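Local coordinates for protein uracil-DNA glycosylase (Sulfolobus tokodaii str. 7, PDB 4ZBX) that belongs to the uracil-DNA glycosylase superfamily and folds as a single alpha/beta domain that carries an iron-sulfur cluster, at residues P161-A166 with R175-E180; V40-G45 with G122-K127. All blocks are in the same frame, centred on the assembly; numbering follows the deposited sequence.

T162 O of contact 1 lies 2.9 Å from G122 N of contact 2, a probable hydrogen bond that joins two contacts with centres about 13 Å apart. Contact 2 ties the end of strand 37-41 to the start of helix 123-133, which follows strand 117-121; contact 1 sets the end of strand 155-162 against helix 172-190. Both thus form at the same end of neighbouring parallel strands. They meet again where H164 CD2 packs 3.7 Å from E42 CG. A bound MES, probably from the crystallisation liquor, receives hydrogen bonds from the backbone N of H164 and of R123, and so touches both contacts. The iron-sulfur cluster is about 12 Å from the E42 side chain.

Contact 1: residues P161-A166 with R175-E180; sequences PTYHPA and RKILEE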
loop_
_atom_site.group_PDB
_atom_site.type_symbol
_atom_site.label_atom_id
_atom_site.label_comp_id
_atom_site.label_asym_id
_atom_site.label_seq_id
_atom_site.Cartn_x
_atom_site.Cartn_y
_atom_site.Cartn_z
ATOM N N PRO A 161 -10.429 -0.003 -0.839
ATOM C CA PRO A 161 -9.874 0.805 0.243
ATOM C C PRO A 161 -10.294 0.292 1.602
ATOM O O PRO A 161 -11.427 -0.133 1.771
ATOM C CB PRO A 161 -10.471 2.206 0.000
ATOM C CG PRO A 161 -11.165 2.134 -1.336
ATOM C CD PRO A 161 -11.534 0.689 -1.527
ATOM N N THR A 162 -9.389 0.352 2.571
ATOM C CA THR A 162 -9.763 0.085 3.952
ATOM C C THR A 162 -8.957 0.978 4.891
ATOM O O THR A 162 -8.154 1.791 4.442
ATOM C CB THR A 162 -9.554 -1.385 4.319
ATOM O OG1 THR A 162 -10.143 -1.642 5.597
ATOM C CG2 THR A 162 -8.079 -1.726 4.359
ATOM N N TYR A 163 -9.207 0.863 6.188
ATOM C CA TYR A 163 -8.411 1.612 7.155
ATOM C C TYR A 163 -6.985 1.098 7.199
ATOM O O TYR A 163 -6.697 -0.043 6.846
ATOM C CB TYR A 163 -9.038 1.539 8.546
ATOM C CG TYR A 163 -10.393 2.221 8.633
ATOM C CD1 TYR A 163 -11.485 1.574 9.193
ATOM C CD2 TYR A 163 -10.573 3.522 8.164
ATOM C CE1 TYR A 163 -12.723 2.192 9.278
ATOM C CE2 TYR A 163 -11.812 4.151 8.241
ATOM C CZ TYR A 163 -12.884 3.480 8.801
ATOM O OH TYR A 163 -14.113 4.094 8.872
ATOM N N HIS A 164 -6.082 1.954 7.648
ATOM C CA HIS A 164 -4.710 1.544 7.865
ATOM C C HIS A 164 -4.636 0.681 9.133
ATOM O O HIS A 164 -5.306 0.973 10.108
ATOM C CB HIS A 164 -3.822 2.773 7.981
ATOM C CG HIS A 164 -2.364 2.456 8.029
ATOM N ND1 HIS A 164 -1.755 1.945 9.155
ATOM C CD2 HIS A 164 -1.394 2.565 7.091
ATOM C CE1 HIS A 164 -0.469 1.768 8.912
ATOM N NE2 HIS A 164 -0.225 2.130 7.664
ATOM N N PRO A 165 -3.840 -0.405 9.117
ATOM C CA PRO A 165 -3.845 -1.296 10.287
ATOM C C PRO A 165 -3.426 -0.626 11.592
ATOM O O PRO A 165 -3.869 -1.061 12.652
ATOM C CB PRO A 165 -2.843 -2.400 9.900
ATOM C CG PRO A 165 -2.133 -1.892 8.683
ATOM C CD PRO A 165 -3.111 -1.000 7.989
ATOM N N ALA A 166 -2.597 0.408 11.527
ATOM C CA ALA A 166 -2.220 1.122 12.748
ATOM C C ALA A 166 -3.444 1.697 13.462
ATOM O O ALA A 166 -3.486 1.777 14.696
ATOM C CB ALA A 166 -1.219 2.226 12.428
ATOM N N ARG A 175 -11.017 -2.479 14.362
ATOM C CA ARG A 175 -10.329 -3.708 13.974
ATOM C C ARG A 175 -11.316 -4.757 13.457
ATOM O O ARG A 175 -10.996 -5.502 12.535
ATOM C CB ARG A 175 -9.511 -4.277 15.136
ATOM C CG ARG A 175 -8.704 -5.511 14.751
ATOM C CD ARG A 175 -7.813 -6.000 15.874
ATOM N NE ARG A 175 -7.303 -7.343 15.606
ATOM C CZ ARG A 175 -6.413 -7.970 16.368
ATOM N NH1 ARG A 175 -6.006 -9.192 16.052
ATOM N NH2 ARG A 175 -5.929 -7.374 17.446
ATOM N N LYS A 176 -12.520 -4.812 14.024
ATOM C CA LYS A 176 -13.505 -5.761 13.524
ATOM C C LYS A 176 -13.927 -5.357 12.109
ATOM O O LYS A 176 -14.164 -6.214 11.254
ATOM C CB LYS A 176 -14.721 -5.862 14.461
ATOM C CG LYS A 176 -14.634 -7.052 15.423
ATOM C CD LYS A 176 -15.625 -6.952 16.585
ATOM C CE LYS A 176 -15.109 -6.019 17.677
ATOM N NZ LYS A 176 -16.138 -5.745 18.722
ATOM N N ILE A 177 -13.985 -4.056 11.853
ATOM C CA ILE A 177 -14.361 -3.577 10.528
ATOM C C ILE A 177 -13.265 -3.893 9.504
ATOM O O ILE A 177 -13.538 -4.319 8.371
ATOM C CB ILE A 177 -14.654 -2.069 10.547
ATOM C CG1 ILE A 177 -15.879 -1.804 11.421
ATOM C CG2 ILE A 177 -14.886 -1.544 9.132
ATOM C CD1 ILE A 177 -16.232 -0.334 11.565
ATOM N N LEU A 178 -12.024 -3.705 9.924
ATOM C CA LEU A 178 -10.870 -4.047 9.104
ATOM C C LEU A 178 -10.860 -5.546 8.785
ATOM O O LEU A 178 -10.638 -5.942 7.639
ATOM C CB LEU A 178 -9.588 -3.626 9.818
ATOM C CG LEU A 178 -8.253 -3.789 9.082
ATOM C CD1 LEU A 178 -8.328 -3.230 7.686
ATOM C CD2 LEU A 178 -7.144 -3.102 9.856
ATOM N N GLU A 179 -11.133 -6.371 9.791
ATOM C CA GLU A 179 -11.236 -7.816 9.593
ATOM C C GLU A 179 -12.339 -8.186 8.604
ATOM O O GLU A 179 -12.131 -9.019 7.720
ATOM C CB GLU A 179 -11.449 -8.523 10.938
ATOM C CG GLU A 179 -10.216 -8.433 11.835
ATOM C CD GLU A 179 -10.451 -8.928 13.248
ATOM O OE1 GLU A 179 -11.618 -9.162 13.631
ATOM O OE2 GLU A 179 -9.451 -9.082 13.979
ATOM N N GLU A 180 -13.505 -7.558 8.747
ATOM C CA GLU A 180 -14.610 -7.780 7.822
ATOM C C GLU A 180 -14.226 -7.368 6.410
ATOM O O GLU A 180 -14.587 -8.041 5.443
ATOM C CB GLU A 180 -15.855 -7.013 8.268
ATOM C CG GLU A 180 -16.558 -7.637 9.459
ATOM C CD GLU A 180 -16.863 -9.106 9.241
ATOM O OE1 GLU A 180 -17.490 -9.436 8.211
ATOM O OE2 GLU A 180 -16.454 -9.932 10.087
#
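The Y163 ring meets helix 172-190 obliquely, its CE1 lying 4.3 Å from I177 CG2. H164 turns the other way: with CG anti to the backbone N (chi1 -172°), its ring is carried off from the helix. P165 CD sits over one face, 3.4 Å above the plane and offset toward the rim, while A166 CA lies in plane at the edge; F55 and E42 also meet this side chain. A166 N donates to H164 ND1 over 2.9 Å from 17° outside the ring plane, which helps to fix the ring's rotation.

Across the contact proper the bridge is L178, whose forked end divides its partners. The side chains of L178 and T162 cross at about a right angle, with L178 CD1 3.2 Å from T162 OG1, and L178 CD2 lies against P165 CA at 3.8 Å. M66 of helix 58-71 also touches L178.

This joins the strand's end and the turn after it to the returning C-terminal helix through van der Waals contact of methyls with both carbon and oxygen atoms. Y163 O, 3.7 Å from L178 CD1, is buried here with no partner in the model. No hydrogen bond crosses between the two segments, so L178 holds by shape and burial, while T162 OG1 is satisfied by D181, farther along the same helix.

Contact 2: residues V40-G45 with G122-K127; sequences VGEAPG and GRHSTK
The E42 carboxylate grips the first turn of helix 123-133, a side chain bound at a helix N-terminus within the alpha/beta fold of the uracil-DNA glycosylases. H124 N donates to E42 OE1 at 2.9 Å and S125 N to E42 OE2 at the same distance, both on the syn side, the second tilted 35° from the carboxylate plane. A bend at chi2 (-82°) helps E42 reach these amides from the turn after strand 37-41. E42 OE1 also sits at the edge of the H124 ring, 3.1 Å from H124 CD2, the carboxylate and ring planes 43° apart.

S125 links the carboxylate to the strand: its OG is 3.0 Å from E42 OE2 and 3.1 Å from V40 O, and at least two acceptors compete for its one proton. V40 CG1 also packs against S125 CB.

Farther out, D93 accepts a hydrogen bond from H124 NE2, anchoring the imidazole's far end. Because the N-cap residue G122 has no side chain, the carboxylate can lie close to it, with E42 OE2 3.4 Å from G122 C. T126 OG1 is hydrogen-bonded to T120 OG1 as well. G122 O is gripped twice, by T126 N at 3.2 Å and T126 OG1 at 2.7 Å, from opposite faces of the carbonyl plane.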
loop_
_atom_site.group_PDB
_atom_site.type_symbol
_atom_site.label_atom_id
_atom_site.label_comp_id
_atom_site.label_asym_id
_atom_site.label_seq_id
_atom_site.Cartn_x
_atom_site.Cartn_y
_atom_site.Cartn_z
ATOM N N VAL A 40 -1.052 -1.281 -0.578
ATOM C CA VAL A 40 -0.374 0.023 -0.628
ATOM C C VAL A 40 -0.699 0.823 0.619
ATOM O O VAL A 40 -1.845 1.208 0.840
ATOM C CB VAL A 40 -0.782 0.834 -1.909
ATOM C CG1 VAL A 40 0.011 2.134 -2.006
ATOM C CG2 VAL A 40 -0.564 -0.013 -3.179
ATOM N N GLY A 41 0.318 1.059 1.451
ATOM C CA GLY A 41 0.170 1.888 2.630
ATOM C C GLY A 41 0.537 3.337 2.355
ATOM O O GLY A 41 0.724 3.742 1.208
ATOM N N GLU A 42 0.636 4.132 3.418
ATOM C CA GLU A 42 0.872 5.567 3.304
ATOM C C GLU A 42 2.350 5.981 3.136
ATOM O O GLU A 42 2.839 6.295 2.041
ATOM C CB GLU A 42 0.301 6.248 4.556
ATOM C CG GLU A 42 -1.040 5.639 5.008
ATOM C CD GLU A 42 -2.219 6.186 4.217
ATOM O OE1 GLU A 42 -2.807 7.206 4.657
ATOM O OE2 GLU A 42 -2.545 5.612 3.155
ATOM N N ALA A 43 3.044 6.050 4.251
ATOM C CA ALA A 43 4.496 6.226 4.217
ATOM C C ALA A 43 5.068 5.315 5.294
ATOM O O ALA A 43 4.341 4.920 6.206
ATOM C CB ALA A 43 4.869 7.686 4.455
ATOM N N PRO A 44 6.367 4.994 5.214
ATOM C CA PRO A 44 7.016 4.220 6.282
ATOM C C PRO A 44 6.922 4.886 7.648
ATOM O O PRO A 44 6.970 6.127 7.764
ATOM C CB PRO A 44 8.482 4.157 5.833
ATOM C CG PRO A 44 8.436 4.339 4.350
ATOM C CD PRO A 44 7.292 5.283 4.103
ATOM N N GLY A 45 6.770 4.060 8.677
ATOM C CA GLY A 45 6.942 4.522 10.048
ATOM C C GLY A 45 8.359 4.290 10.536
ATOM O O GLY A 45 9.255 4.028 9.735
ATOM N N GLY A 122 -5.563 3.059 4.167
ATOM C CA GLY A 122 -5.514 4.419 4.680
ATOM C C GLY A 122 -5.873 5.483 3.662
ATOM O O GLY A 122 -5.987 5.212 2.472
ATOM N N ARG A 123 -6.041 6.714 4.135
ATOM C CA ARG A 123 -6.592 7.767 3.289
ATOM C C ARG A 123 -5.638 8.279 2.220
ATOM O O ARG A 123 -6.085 8.680 1.151
ATOM C CB ARG A 123 -7.060 8.935 4.154
ATOM C CG ARG A 123 -5.960 9.610 4.933
ATOM C CD ARG A 123 -6.572 10.674 5.826
ATOM N NE ARG A 123 -5.567 11.492 6.485
ATOM C CZ ARG A 123 -5.275 12.743 6.140
ATOM N NH1 ARG A 123 -5.912 13.327 5.130
ATOM N NH2 ARG A 123 -4.344 13.409 6.810
ATOM N N HIS A 124 -4.331 8.283 2.488
ATOM C CA HIS A 124 -3.384 8.828 1.515
ATOM C C HIS A 124 -3.211 7.937 0.291
ATOM O O HIS A 124 -3.234 8.416 -0.847
ATOM C CB HIS A 124 -2.014 9.072 2.163
ATOM C CG HIS A 124 -2.021 10.171 3.176
ATOM N ND1 HIS A 124 -2.196 11.494 2.833
ATOM C CD2 HIS A 124 -1.898 10.143 4.523
ATOM C CE1 HIS A 124 -2.171 12.236 3.928
ATOM N NE2 HIS A 124 -1.993 11.442 4.967
ATOM N N SER A 125 -3.021 6.640 0.524
ATOM C CA SER A 125 -2.888 5.694 -0.566
ATOM C C SER A 125 -4.208 5.615 -1.335
ATOM O O SER A 125 -4.219 5.577 -2.569
ATOM C CB SER A 125 -2.465 4.317 -0.032
ATOM O OG SER A 125 -3.413 3.867 0.913
ATOM N N THR A 126 -5.325 5.619 -0.612
ATOM C CA THR A 126 -6.633 5.555 -1.265
ATOM C C THR A 126 -6.860 6.781 -2.139
ATOM O O THR A 126 -7.234 6.647 -3.305
ATOM C CB THR A 126 -7.774 5.426 -0.229
ATOM O OG1 THR A 126 -7.580 4.221 0.524
ATOM C CG2 THR A 126 -9.140 5.387 -0.906
ATOM N N LYS A 127 -6.617 7.976 -1.595
ATOM C CA LYS A 127 -6.778 9.198 -2.378
ATOM C C LYS A 127 -5.882 9.180 -3.622
ATOM O O LYS A 127 -6.300 9.638 -4.696
ATOM C CB LYS A 127 -6.470 10.442 -1.532
ATOM C CG LYS A 127 -6.660 11.753 -2.294
ATOM C CD LYS A 127 -6.350 12.948 -1.409
ATOM C CE LYS A 127 -6.671 14.265 -2.105
ATOM N NZ LYS A 127 -5.736 14.518 -3.235
#